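Local coordinates for protein alanine racemase (Oenococcus oeni PSU-1, PDB 3HUR) that belongs to the alanine racemase family, two-domain proteins that join an N-terminal TIM-type alpha/beta barrel to a C-terminal domain rich in beta strands, at residues A[39-44]-A[360-365]; A[50-55]-A[73-78]; A[205-210]-A[232-237]; A[44-49]-A[344-349]; A[67-72]-A[96-101]. All blocks are in the same frame, centred on the assembly; numbering follows the deposited sequence.

Interaction 1: A[39-44]-A[360-365]; sequences LKADGY and DEIQTT. With SO4 (sulfate ion), chain D.
Just beyond barrel strand 34-38, at its C-terminal end, Lys40 and Ala41 pack on Ile362 of the antiparallel pair 347-353/357-364. Ala41 faces the strand with its single methyl, CB lying 3.8 Å from Ile362 CG2, and so small a side chain lets the backbones draw close, Ala41 CA to Ile362 CA 5.8 Å. Ile362 holds CG1 anti to its carbonyl carbon (chi1 -57°), and the extended CG1-CD1 branch then carries CD1 to the methylenes of Lys40; Lys40 CD approaches Ile362 CD1 to 3.7 Å as the extended chain passes obliquely. From Ala41 to Tyr44 every phi and psi is positive, making this a left-handed helical turn, a conformation that glycine at position 43 readily accepts. It is closed by Tyr44 N bonding to Lys40 O (2.7 Å). The turn also presents Asp42 N to a sulfate, N to O4 2.7 Å, and the ion has further hydrogen bonds from Asn68 ND2 and from Arg8 of the second subunit. Asp42 OD2 meanwhile accepts from Ala48 N.

Interaction 2: A[50-55]-A[73-78]; sequences PLAKAF and LELRQA
Lys53 and Ala52, successive residues of helix 48-57, reach across to Leu75 of helix 69-77, the next helix on the outside of the TIM barrel, and to Ala78 just past its C-terminal end. Ala52 CB rests 3.8 Å from Leu75 CD2. With Leu75 CG anti to the carbonyl carbon (chi1 -76°), the fork is turned so that CD2, the branch not extended along chi2, crosses the gap although the CB bond runs to the side; a branched leucine opposite an alanine fills the space between helices whose CA atoms at Ala52 and Leu75 stand 8.0 Å apart. Leu75 also packs on Val66 and Leu80. Lys53 is extended as far as CE, then bends at its last torsion (chi4 -77°), swinging NZ onto Ala78 O at 3.0 Å. The approach is nearly end-on to the carbonyl, with a C=O...NZ angle of 164°. Before that bend, Lys53 CE passes the Ala78 methyl at 4.4 Å. Since Ala78 is the first residue to leave helical geometry, the ammonium group binds a carbonyl at a helix C terminus, where the helix dipole would be expected to favour a positive charge.

Interaction 3: A[205-210]-A[232-237]; sequences NSATCI and VNVSNG. With SO4 (sulfate ion), chain B.
Val234 meets Ser206 and Ala207 in the first turn of helix 206-211, and it lies in an irregular segment that leads up to it from Val232. Asn233, bonded through its backbone to Gly343, opens a type I beta turn that ends at Asn236. Val234 comes second in this turn and points at the helix. Its CG1 is anti to the backbone N (chi1 166°) and reaches Ala207 CB at 4.3 Å, while CG2 lies 4.0 Å from Ser206 CB; the beta-branched fork thus touches two successive residues, both small. Ser235 follows, its OG accepting from Leu239 N. Across the contact, Asn205 caps the helix, OD1 receiving Thr208 N at 2.8 Å in an almost straight bond and Thr208 OG1 from above the carbonyl plane. Ser206 OG, held also by Gly226 N and Leu228 N, donates to sulfate O4, though the modelled length is doubtfully short; Ser206 N adds a weak bond to the same oxygen. An anion at this helix N terminus would probably be stabilised by the helix dipole.

Interaction 4: A[44-49]-A[344-349]; sequences YGLGAI and EQITVE
Tyr44, Ile346 and Thr347 bury most of the surface here, and methyls of Ile346 and Thr347 rest on the Tyr44 ring edge and backbone. Thr347 CG2 comes in at the edge of the Tyr44 ring, near its plane, 3.8 Å from CD2, and lies almost as close to Tyr44 CA at 3.9 Å. Threonine suits the place because CG2, anti to its own carbonyl carbon, supplies this apolar touch. Ile346 reaches the carbonyl end of the same residue: its CG1 stands between backbone N and carbonyl carbon (chi1 60°), and the extended branch carries CD1 to within 3.6 Å of Tyr44 O. The same methyl meets the fork of Leu46, whose CD1 is 3.9 Å and CD2 4.0 Å from Ile346 CD1, the two side chains crossing at about a right angle. Leucine thus offers a broad apolar surface to one methyl. Gly45 and Gly47 let the chain bend between these points: Gly45 keeps the positive phi of the left-handed turn, and Gly47 takes the N-cap position of helix 48-57. Around the contact, Gln227 touches Tyr44, and Gly45 O accepts from Arg372. Thr347 begins strand 347-353, where it lies against Ile362 of strand 357-364, so helix 41-45 is set against the start of strand 347-353, while Leu46, in the link to helix 48-57, packs on Ile346 just before that strand and, like Ile346, on Phe251 of strand 251-263.

Interaction 5: A[67-72]-A[96-101]; sequences SNLDEA and KLFIDH. With SO4 (sulfate ion), chain D.
Leu69 reaches from the first turn of helix 69-77 to Leu97 and Phe98 on helix 95-100. Its CB already points at the other helix, and CG, anti to the backbone N (chi1 -175°), continues the chain outward until it divides. One branch, CD1, meets the aromatic ring of Phe98, 3.8 Å from CE1 and 4.1 Å from Phe98 CD1. The other, CD2, touches the Leu97 CD1 methyl at 4.1 Å. Leu69 crosses both partners at about a right angle, so that a single forked side chain engages two successive residues of the facing helix; leucine fits because its two methyls diverge. The helices belong to the outer layer of the TIM barrel, and the apolar patch extends inward to the strands: Leu69 and Phe98 both pack on Ile103 of strand 103-107, and Phe98 also packs on Ile105 and Leu123. A large flat side chain is well placed there, between helix and sheet. The second methyl of Leu97, CD2, lies at the edge of the His101 ring, in its plane. Asn68, at the N-cap position, makes no capping bond with its side chain; ND2 instead donates to sulfate O2 at 3.3 Å, with an N-H...O angle of 164°. Near the ion the second subunit closes in, its Arg8 pairing with Asp70 and its Lys371 with Glu71.

The chain enters interaction 1 at residues 39-44 and closes it only at 360-365, so this widest loop encloses all the others. Interaction 4 opens at the shared Tyr44 and closes at 344-349, nested just within it; together they tie the turn after barrel strand 34-38 to both strands of the hairpin 347-353/357-364. Inside that loop, interactions 2 and 5 cross, because 67-72 opens before 73-78 closes; both use helix 69-77 and link three successive helices of the barrel wall. Interaction 3 follows in series, joining helix 206-211 to the segment 232-237, which in turn touches Gln345 of interaction 4. One sulfate bridges interactions 1 and 5.

Interaction 1: A[39-44]-A[360-365]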
# COMPACT_ATOMS: atom_id res chain seq x y z
N LEU A 39 -6.34 -29.49 -3.77
CA LEU A 39 -6.54 -28.58 -2.70
C LEU A 39 -5.21 -27.98 -2.31
O LEU A 39 -4.58 -28.43 -1.36
CB LEU A 39 -7.10 -29.35 -1.52
CG LEU A 39 -8.54 -29.79 -1.71
CD1 LEU A 39 -8.97 -30.44 -0.43
CD2 LEU A 39 -9.47 -28.59 -2.08
N LYS A 40 -4.74 -26.98 -3.02
CA LYS A 40 -3.49 -26.37 -2.63
C LYS A 40 -3.79 -25.12 -1.83
O LYS A 40 -4.88 -24.54 -1.93
CB LYS A 40 -2.67 -26.04 -3.85
CG LYS A 40 -2.43 -27.22 -4.78
CD LYS A 40 -1.74 -26.71 -6.01
CE LYS A 40 -1.25 -27.79 -6.97
NZ LYS A 40 -0.63 -27.05 -8.11
N ALA A 41 -2.83 -24.71 -1.00
CA ALA A 41 -2.96 -23.45 -0.26
C ALA A 41 -4.22 -23.45 0.61
O ALA A 41 -5.03 -22.55 0.51
CB ALA A 41 -3.00 -22.25 -1.25
N ASP A 42 -4.37 -24.50 1.41
CA ASP A 42 -5.51 -24.65 2.29
C ASP A 42 -6.80 -24.47 1.56
O ASP A 42 -7.64 -23.62 1.93
CB ASP A 42 -5.40 -23.65 3.47
CG ASP A 42 -6.38 -23.96 4.62
OD1 ASP A 42 -6.59 -23.03 5.44
OD2 ASP A 42 -6.93 -25.09 4.71
N GLY A 43 -6.96 -25.26 0.50
CA GLY A 43 -8.22 -25.26 -0.24
C GLY A 43 -8.42 -23.97 -0.94
O GLY A 43 -9.50 -23.41 -0.97
N TYR A 44 -7.34 -23.47 -1.48
CA TYR A 44 -7.36 -22.20 -2.22
C TYR A 44 -7.80 -21.14 -1.29
O TYR A 44 -8.62 -20.36 -1.61
CB TYR A 44 -8.22 -22.28 -3.49
CG TYR A 44 -7.56 -23.20 -4.44
CD1 TYR A 44 -7.89 -24.54 -4.51
CD2 TYR A 44 -6.51 -22.76 -5.20
CE1 TYR A 44 -7.23 -25.41 -5.40
CE2 TYR A 44 -5.84 -23.59 -6.06
CZ TYR A 44 -6.21 -24.92 -6.16
OH TYR A 44 -5.49 -25.75 -7.02
N ASP A 360 7.54 -23.33 -5.57
CA ASP A 360 6.18 -23.13 -6.08
C ASP A 360 5.21 -22.70 -4.96
O ASP A 360 4.58 -23.54 -4.34
CB ASP A 360 5.66 -24.42 -6.75
CG ASP A 360 4.39 -24.18 -7.60
OD1 ASP A 360 3.63 -23.25 -7.30
OD2 ASP A 360 4.13 -24.92 -8.58
N GLU A 361 5.04 -21.40 -4.74
CA GLU A 361 4.19 -20.86 -3.64
C GLU A 361 2.81 -20.35 -4.06
O GLU A 361 2.73 -19.37 -4.76
CB GLU A 361 4.91 -19.68 -3.02
CG GLU A 361 4.28 -19.23 -1.68
CD GLU A 361 4.96 -18.03 -1.06
OE1 GLU A 361 5.57 -17.23 -1.84
OE2 GLU A 361 4.87 -17.89 0.20
N ILE A 362 1.73 -20.97 -3.61
CA ILE A 362 0.41 -20.42 -3.83
C ILE A 362 -0.07 -19.79 -2.52
O ILE A 362 0.22 -20.33 -1.45
CB ILE A 362 -0.59 -21.46 -4.32
CG1 ILE A 362 -0.07 -22.09 -5.61
CG2 ILE A 362 -1.88 -20.81 -4.63
CD1 ILE A 362 -1.03 -23.09 -6.31
N GLN A 363 -0.79 -18.67 -2.64
CA GLN A 363 -1.26 -17.89 -1.51
C GLN A 363 -2.61 -17.27 -1.78
O GLN A 363 -2.89 -16.91 -2.90
CB GLN A 363 -0.29 -16.78 -1.19
CG GLN A 363 0.88 -17.22 -0.39
CD GLN A 363 1.81 -16.06 -0.05
OE1 GLN A 363 2.07 -15.78 1.13
NE2 GLN A 363 2.29 -15.38 -1.05
N THR A 364 -3.44 -17.12 -0.73
CA THR A 364 -4.74 -16.47 -0.86
C THR A 364 -4.57 -14.98 -1.11
O THR A 364 -3.56 -14.38 -0.74
CB THR A 364 -5.65 -16.64 0.38
OG1 THR A 364 -6.97 -16.16 0.05
CG2 THR A 364 -5.13 -15.86 1.54
N THR A 365 -5.53 -14.44 -1.84
CA THR A 365 -5.64 -13.02 -2.10
C THR A 365 -7.05 -12.57 -1.71
O THR A 365 -7.47 -11.49 -2.13
CB THR A 365 -5.42 -12.68 -3.63
OG1 THR A 365 -6.47 -13.32 -4.38
CG2 THR A 365 -4.06 -13.12 -4.13
S SO4 D . -1.23 -26.33 2.39
O1 SO4 D . -0.98 -24.91 2.43
O2 SO4 D . -0.57 -27.04 1.25
O3 SO4 D . -0.81 -26.81 3.70
O4 SO4 D . -2.69 -26.48 2.26

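Interaction 2: A[50-55]-A[73-78]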
# COMPACT_ATOMS: atom_id res chain seq x y z
N PRO A 50 -12.52 -28.86 5.60
CA PRO A 50 -13.94 -28.83 5.32
C PRO A 50 -14.28 -29.17 3.87
O PRO A 50 -15.24 -29.87 3.62
CB PRO A 50 -14.36 -27.39 5.65
CG PRO A 50 -13.17 -26.72 6.16
CD PRO A 50 -12.10 -27.70 6.38
N LEU A 51 -13.51 -28.64 2.93
CA LEU A 51 -13.68 -29.00 1.52
C LEU A 51 -13.48 -30.55 1.32
O LEU A 51 -14.36 -31.23 0.82
CB LEU A 51 -12.73 -28.17 0.64
CG LEU A 51 -13.14 -26.72 0.30
CD1 LEU A 51 -11.99 -25.99 -0.39
CD2 LEU A 51 -14.40 -26.65 -0.53
N ALA A 52 -12.37 -31.08 1.80
CA ALA A 52 -12.13 -32.51 1.72
C ALA A 52 -13.23 -33.36 2.37
O ALA A 52 -13.69 -34.31 1.76
CB ALA A 52 -10.83 -32.85 2.30
N LYS A 53 -13.64 -33.03 3.59
CA LYS A 53 -14.73 -33.74 4.23
C LYS A 53 -16.00 -33.67 3.39
O LYS A 53 -16.70 -34.65 3.26
CB LYS A 53 -15.06 -33.17 5.59
CG LYS A 53 -14.09 -33.49 6.67
CD LYS A 53 -14.52 -32.78 7.94
CE LYS A 53 -13.64 -33.15 9.13
NZ LYS A 53 -13.98 -34.51 9.69
N ALA A 54 -16.33 -32.50 2.87
CA ALA A 54 -17.49 -32.40 1.99
C ALA A 54 -17.34 -33.32 0.76
O ALA A 54 -18.31 -33.91 0.31
CB ALA A 54 -17.70 -30.98 1.55
N PHE A 55 -16.14 -33.46 0.22
CA PHE A 55 -16.00 -34.30 -0.95
C PHE A 55 -16.08 -35.79 -0.61
O PHE A 55 -16.54 -36.57 -1.45
CB PHE A 55 -14.70 -34.03 -1.70
CG PHE A 55 -14.53 -32.62 -2.18
CD1 PHE A 55 -15.59 -31.85 -2.52
CD2 PHE A 55 -13.27 -32.07 -2.29
CE1 PHE A 55 -15.40 -30.56 -2.96
CE2 PHE A 55 -13.07 -30.81 -2.74
CZ PHE A 55 -14.13 -30.04 -3.06
N LEU A 73 -0.87 -35.28 6.40
CA LEU A 73 -0.95 -35.73 7.80
C LEU A 73 -2.11 -35.09 8.57
O LEU A 73 -2.83 -35.80 9.24
CB LEU A 73 0.40 -35.51 8.51
CG LEU A 73 1.57 -36.30 7.85
CD1 LEU A 73 2.86 -36.31 8.67
CD2 LEU A 73 1.20 -37.71 7.55
N GLU A 74 -2.33 -33.79 8.41
CA GLU A 74 -3.46 -33.13 9.03
C GLU A 74 -4.78 -33.62 8.53
O GLU A 74 -5.73 -33.72 9.27
CB GLU A 74 -3.44 -31.62 8.72
CG GLU A 74 -2.46 -30.72 9.50
CD GLU A 74 -2.52 -29.24 8.98
OE1 GLU A 74 -3.44 -28.44 9.35
OE2 GLU A 74 -1.65 -28.93 8.16
N LEU A 75 -4.91 -33.77 7.23
CA LEU A 75 -6.11 -34.34 6.67
C LEU A 75 -6.36 -35.73 7.31
O LEU A 75 -7.50 -36.07 7.67
CB LEU A 75 -5.98 -34.41 5.14
CG LEU A 75 -6.13 -33.12 4.30
CD1 LEU A 75 -5.64 -33.31 2.85
CD2 LEU A 75 -7.61 -32.70 4.27
N ARG A 76 -5.31 -36.51 7.51
CA ARG A 76 -5.47 -37.87 8.08
C ARG A 76 -5.98 -37.78 9.50
O ARG A 76 -6.94 -38.45 9.85
CB ARG A 76 -4.16 -38.67 8.05
CG ARG A 76 -3.77 -39.14 6.68
CD ARG A 76 -4.75 -40.19 6.17
NE ARG A 76 -4.39 -40.67 4.83
CZ ARG A 76 -5.26 -40.86 3.86
NH1 ARG A 76 -6.54 -40.60 4.06
NH2 ARG A 76 -4.87 -41.26 2.68
N GLN A 77 -5.35 -36.92 10.30
CA GLN A 77 -5.84 -36.57 11.61
C GLN A 77 -7.30 -36.17 11.63
O GLN A 77 -7.98 -36.40 12.62
CB GLN A 77 -5.08 -35.39 12.19
CG GLN A 77 -3.76 -35.72 12.84
CD GLN A 77 -3.35 -34.62 13.84
OE1 GLN A 77 -3.77 -33.44 13.71
NE2 GLN A 77 -2.53 -34.99 14.82
N ALA A 78 -7.79 -35.51 10.57
CA ALA A 78 -9.20 -35.05 10.55
C ALA A 78 -10.15 -36.12 10.07
O ALA A 78 -11.32 -35.82 9.80
CB ALA A 78 -9.33 -33.82 9.73

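Interaction 3: A[205-210]-A[232-237]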
# COMPACT_ATOMS: atom_id res chain seq x y z
N ASN A 205 -5.94 -30.83 -16.04
CA ASN A 205 -6.07 -29.81 -14.97
C ASN A 205 -7.36 -29.06 -15.21
O ASN A 205 -8.17 -29.50 -16.01
CB ASN A 205 -4.88 -28.86 -14.93
CG ASN A 205 -4.78 -28.00 -16.17
OD1 ASN A 205 -5.73 -27.90 -16.98
ND2 ASN A 205 -3.61 -27.37 -16.35
N SER A 206 -7.57 -27.96 -14.48
CA SER A 206 -8.87 -27.27 -14.50
C SER A 206 -9.19 -26.76 -15.89
O SER A 206 -10.32 -26.83 -16.36
CB SER A 206 -8.88 -26.08 -13.52
OG SER A 206 -9.15 -26.45 -12.17
N ALA A 207 -8.18 -26.17 -16.49
CA ALA A 207 -8.34 -25.48 -17.75
C ALA A 207 -8.60 -26.53 -18.89
O ALA A 207 -9.50 -26.35 -19.73
CB ALA A 207 -7.07 -24.62 -18.02
N THR A 208 -7.85 -27.63 -18.85
CA THR A 208 -8.05 -28.72 -19.73
C THR A 208 -9.47 -29.22 -19.56
O THR A 208 -10.19 -29.41 -20.56
CB THR A 208 -7.05 -29.83 -19.50
OG1 THR A 208 -5.74 -29.28 -19.39
CG2 THR A 208 -7.06 -30.80 -20.69
N CYS A 209 -9.92 -29.38 -18.33
CA CYS A 209 -11.29 -29.86 -18.13
C CYS A 209 -12.31 -28.90 -18.74
O CYS A 209 -13.31 -29.32 -19.36
CB CYS A 209 -11.60 -30.08 -16.64
SG CYS A 209 -10.76 -31.48 -15.86
N ILE A 210 -12.10 -27.60 -18.55
CA ILE A 210 -13.14 -26.64 -18.93
C ILE A 210 -13.23 -26.50 -20.45
O ILE A 210 -14.24 -26.85 -21.03
CB ILE A 210 -12.95 -25.24 -18.31
CG1 ILE A 210 -13.08 -25.29 -16.78
CG2 ILE A 210 -13.96 -24.24 -18.93
CD1 ILE A 210 -12.59 -24.07 -16.11
N VAL A 232 -14.24 -19.82 -9.57
CA VAL A 232 -13.69 -18.69 -10.29
C VAL A 232 -13.33 -19.10 -11.73
O VAL A 232 -13.22 -20.28 -12.04
CB VAL A 232 -12.38 -18.14 -9.64
CG1 VAL A 232 -12.63 -17.73 -8.21
CG2 VAL A 232 -11.24 -19.14 -9.78
N ASN A 233 -13.09 -18.07 -12.56
CA ASN A 233 -12.52 -18.23 -13.89
C ASN A 233 -11.02 -18.42 -13.85
O ASN A 233 -10.28 -17.49 -13.68
CB ASN A 233 -12.82 -16.99 -14.73
CG ASN A 233 -12.65 -17.25 -16.23
OD1 ASN A 233 -13.49 -16.82 -17.03
ND2 ASN A 233 -11.60 -17.99 -16.59
N VAL A 234 -10.57 -19.64 -14.07
CA VAL A 234 -9.12 -19.97 -14.11
C VAL A 234 -8.21 -19.24 -15.17
O VAL A 234 -7.00 -19.17 -15.00
CB VAL A 234 -9.01 -21.52 -14.24
CG1 VAL A 234 -7.58 -21.99 -14.64
CG2 VAL A 234 -9.44 -22.13 -12.89
N SER A 235 -8.80 -18.66 -16.21
CA SER A 235 -8.05 -18.01 -17.31
C SER A 235 -7.61 -16.56 -17.07
O SER A 235 -7.00 -15.95 -17.95
CB SER A 235 -8.91 -18.04 -18.58
OG SER A 235 -9.97 -17.11 -18.48
N ASN A 236 -7.91 -16.03 -15.87
CA ASN A 236 -7.80 -14.59 -15.52
C ASN A 236 -8.16 -13.60 -16.62
O ASN A 236 -7.34 -12.84 -17.08
CB ASN A 236 -6.49 -14.22 -14.77
CG ASN A 236 -5.23 -14.38 -15.59
OD1 ASN A 236 -4.40 -15.26 -15.31
ND2 ASN A 236 -5.03 -13.49 -16.57
N GLY A 237 -9.42 -13.61 -17.02
CA GLY A 237 -9.90 -12.69 -18.06
C GLY A 237 -9.86 -13.22 -19.50
O GLY A 237 -10.81 -13.01 -20.26
S SO4 B . -5.32 -26.41 -11.56
O1 SO4 B . -5.48 -25.19 -10.82
O2 SO4 B . -4.68 -26.21 -12.84
O3 SO4 B . -4.40 -27.25 -10.86
O4 SO4 B . -6.68 -26.88 -11.73

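Interaction 4: A[44-49]-A[344-349]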
# COMPACT_ATOMS: atom_id res chain seq x y z
N TYR A 44 -7.34 -23.47 -1.48
CA TYR A 44 -7.36 -22.20 -2.22
C TYR A 44 -7.80 -21.14 -1.29
O TYR A 44 -8.62 -20.36 -1.61
CB TYR A 44 -8.22 -22.28 -3.49
CG TYR A 44 -7.56 -23.20 -4.44
CD1 TYR A 44 -7.89 -24.54 -4.51
CD2 TYR A 44 -6.51 -22.76 -5.20
CE1 TYR A 44 -7.23 -25.41 -5.40
CE2 TYR A 44 -5.84 -23.59 -6.06
CZ TYR A 44 -6.21 -24.92 -6.16
OH TYR A 44 -5.49 -25.75 -7.02
N GLY A 45 -7.23 -21.15 -0.10
CA GLY A 45 -7.62 -20.21 0.93
C GLY A 45 -9.06 -20.27 1.41
O GLY A 45 -9.51 -19.33 2.03
N LEU A 46 -9.75 -21.38 1.16
CA LEU A 46 -11.14 -21.55 1.60
C LEU A 46 -11.30 -22.66 2.62
O LEU A 46 -12.35 -22.74 3.27
CB LEU A 46 -12.07 -21.84 0.41
CG LEU A 46 -12.09 -20.76 -0.65
CD1 LEU A 46 -13.20 -21.04 -1.62
CD2 LEU A 46 -12.25 -19.39 -0.03
N GLY A 47 -10.28 -23.51 2.76
CA GLY A 47 -10.24 -24.48 3.85
C GLY A 47 -10.17 -25.90 3.33
O GLY A 47 -11.12 -26.45 2.87
N ALA A 48 -9.02 -26.52 3.42
CA ALA A 48 -8.85 -27.82 2.77
C ALA A 48 -9.63 -28.91 3.50
O ALA A 48 -10.27 -29.75 2.91
CB ALA A 48 -7.39 -28.14 2.68
N ILE A 49 -9.61 -28.89 4.81
CA ILE A 49 -10.27 -29.91 5.59
C ILE A 49 -11.77 -29.96 5.35
O ILE A 49 -12.25 -30.99 4.92
CB ILE A 49 -9.95 -29.70 7.04
CG1 ILE A 49 -8.45 -29.76 7.20
CG2 ILE A 49 -10.63 -30.72 7.92
CD1 ILE A 49 -8.00 -30.58 8.30
N GLU A 344 -13.08 -13.31 -10.49
CA GLU A 344 -11.70 -12.93 -10.19
C GLU A 344 -11.02 -14.00 -9.35
O GLU A 344 -11.65 -14.64 -8.54
CB GLU A 344 -11.62 -11.54 -9.47
CG GLU A 344 -10.17 -11.14 -9.07
CD GLU A 344 -10.02 -9.76 -8.50
OE1 GLU A 344 -11.02 -9.04 -8.34
OE2 GLU A 344 -8.86 -9.37 -8.18
N GLN A 345 -9.73 -14.18 -9.55
CA GLN A 345 -8.97 -15.18 -8.80
C GLN A 345 -8.96 -14.87 -7.27
O GLN A 345 -9.02 -13.74 -6.86
CB GLN A 345 -7.51 -15.27 -9.27
CG GLN A 345 -7.24 -15.16 -10.75
CD GLN A 345 -7.44 -16.46 -11.52
OE1 GLN A 345 -6.46 -17.16 -11.86
NE2 GLN A 345 -8.70 -16.81 -11.78
N ILE A 346 -8.85 -15.93 -6.47
CA ILE A 346 -8.72 -15.80 -5.04
C ILE A 346 -7.37 -16.29 -4.57
O ILE A 346 -7.09 -16.24 -3.38
CB ILE A 346 -9.86 -16.46 -4.30
CG1 ILE A 346 -9.95 -17.95 -4.61
CG2 ILE A 346 -11.13 -15.76 -4.63
CD1 ILE A 346 -10.96 -18.69 -3.80
N THR A 347 -6.50 -16.67 -5.51
CA THR A 347 -5.12 -17.07 -5.20
C THR A 347 -4.17 -16.49 -6.20
O THR A 347 -4.55 -16.19 -7.30
CB THR A 347 -4.92 -18.59 -5.24
OG1 THR A 347 -5.63 -19.11 -6.35
CG2 THR A 347 -5.47 -19.27 -4.00
N VAL A 348 -2.91 -16.37 -5.79
CA VAL A 348 -1.81 -15.97 -6.63
C VAL A 348 -0.74 -17.05 -6.45
O VAL A 348 -0.53 -17.53 -5.36
CB VAL A 348 -1.24 -14.54 -6.28
CG1 VAL A 348 -0.79 -14.44 -4.80
CG2 VAL A 348 -0.05 -14.12 -7.20
N GLU A 349 -0.06 -17.39 -7.54
CA GLU A 349 1.04 -18.33 -7.55
C GLU A 349 2.37 -17.69 -8.00
O GLU A 349 2.40 -16.93 -8.92
CB GLU A 349 0.71 -19.44 -8.54
CG GLU A 349 1.75 -20.55 -8.63
CD GLU A 349 1.13 -21.86 -9.07
OE1 GLU A 349 0.02 -21.79 -9.66
OE2 GLU A 349 1.69 -22.93 -8.79

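Interaction 5: A[67-72]-A[96-101]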
# COMPACT_ATOMS: atom_id res chain seq x y z
N SER A 67 -0.08 -30.11 -1.52
CA SER A 67 1.29 -29.63 -1.86
C SER A 67 2.38 -29.93 -0.84
O SER A 67 3.53 -29.71 -1.08
CB SER A 67 1.28 -28.11 -2.05
OG SER A 67 0.07 -27.69 -2.72
N ASN A 68 1.97 -30.38 0.34
CA ASN A 68 2.89 -30.58 1.43
C ASN A 68 2.47 -31.83 2.21
O ASN A 68 1.30 -32.10 2.45
CB ASN A 68 2.88 -29.35 2.37
CG ASN A 68 3.55 -28.11 1.76
OD1 ASN A 68 4.81 -27.98 1.72
ND2 ASN A 68 2.72 -27.16 1.34
N LEU A 69 3.46 -32.62 2.56
CA LEU A 69 3.25 -33.74 3.43
C LEU A 69 2.42 -33.34 4.67
O LEU A 69 1.41 -33.97 4.99
CB LEU A 69 4.61 -34.25 3.86
CG LEU A 69 4.59 -35.52 4.70
CD1 LEU A 69 3.86 -36.61 3.94
CD2 LEU A 69 6.04 -35.91 5.08
N ASP A 70 2.83 -32.28 5.34
CA ASP A 70 2.17 -31.91 6.59
C ASP A 70 0.67 -31.66 6.39
O ASP A 70 -0.12 -32.11 7.21
CB ASP A 70 2.97 -30.85 7.38
CG ASP A 70 2.64 -29.40 7.02
OD1 ASP A 70 2.30 -29.09 5.85
OD2 ASP A 70 2.75 -28.54 7.95
N GLU A 71 0.23 -31.12 5.26
CA GLU A 71 -1.22 -31.10 4.96
C GLU A 71 -1.87 -32.49 4.81
O GLU A 71 -3.05 -32.68 5.13
CB GLU A 71 -1.52 -30.28 3.71
CG GLU A 71 -2.99 -29.88 3.53
CD GLU A 71 -3.50 -28.94 4.66
OE1 GLU A 71 -2.67 -28.36 5.43
OE2 GLU A 71 -4.74 -28.81 4.81
N ALA A 72 -1.12 -33.46 4.27
CA ALA A 72 -1.63 -34.86 4.15
C ALA A 72 -1.88 -35.40 5.55
O ALA A 72 -2.96 -35.81 5.85
CB ALA A 72 -0.67 -35.73 3.41
N LYS A 96 8.24 -44.44 5.20
CA LYS A 96 7.39 -45.03 6.22
C LYS A 96 6.15 -44.20 6.39
O LYS A 96 5.04 -44.72 6.53
CB LYS A 96 8.14 -45.13 7.56
N LEU A 97 6.29 -42.89 6.37
CA LEU A 97 5.12 -42.04 6.57
C LEU A 97 4.16 -42.23 5.42
O LEU A 97 2.97 -42.47 5.63
CB LEU A 97 5.50 -40.56 6.70
CG LEU A 97 5.96 -40.16 8.09
CD1 LEU A 97 6.36 -38.69 8.08
CD2 LEU A 97 4.88 -40.46 9.16
N PHE A 98 4.68 -42.13 4.21
CA PHE A 98 3.85 -42.33 3.01
C PHE A 98 3.08 -43.63 3.05
O PHE A 98 1.88 -43.63 2.80
CB PHE A 98 4.67 -42.32 1.71
CG PHE A 98 5.51 -41.08 1.50
CD1 PHE A 98 4.96 -39.81 1.63
CD2 PHE A 98 6.84 -41.19 1.12
CE1 PHE A 98 5.72 -38.70 1.41
CE2 PHE A 98 7.62 -40.05 0.89
CZ PHE A 98 7.06 -38.82 1.05
N ILE A 99 3.74 -44.74 3.37
CA ILE A 99 3.08 -46.04 3.35
C ILE A 99 2.04 -46.14 4.45
O ILE A 99 0.91 -46.52 4.21
CB ILE A 99 4.09 -47.22 3.45
CG1 ILE A 99 5.03 -47.23 2.24
CG2 ILE A 99 3.37 -48.56 3.53
CD1 ILE A 99 6.39 -47.84 2.55
N ASP A 100 2.41 -45.78 5.67
CA ASP A 100 1.51 -45.98 6.80
C ASP A 100 0.24 -45.16 6.72
O ASP A 100 -0.79 -45.56 7.26
CB ASP A 100 2.19 -45.67 8.13
CG ASP A 100 3.31 -46.68 8.50
OD1 ASP A 100 3.38 -47.82 7.89
OD2 ASP A 100 4.12 -46.29 9.40
N HIS A 101 0.33 -44.01 6.04
CA HIS A 101 -0.80 -43.08 5.95
C HIS A 101 -1.48 -43.07 4.57
O HIS A 101 -2.32 -42.19 4.30
CB HIS A 101 -0.33 -41.67 6.32
CG HIS A 101 0.16 -41.54 7.72
ND1 HIS A 101 -0.70 -41.54 8.81
CD2 HIS A 101 1.41 -41.37 8.22
CE1 HIS A 101 0.02 -41.39 9.91
NE2 HIS A 101 1.29 -41.29 9.58
S SO4 D . -1.23 -26.33 2.39
O1 SO4 D . -0.98 -24.91 2.43
O2 SO4 D . -0.57 -27.04 1.25
O3 SO4 D . -0.81 -26.81 3.70
O4 SO4 D . -2.69 -26.48 2.26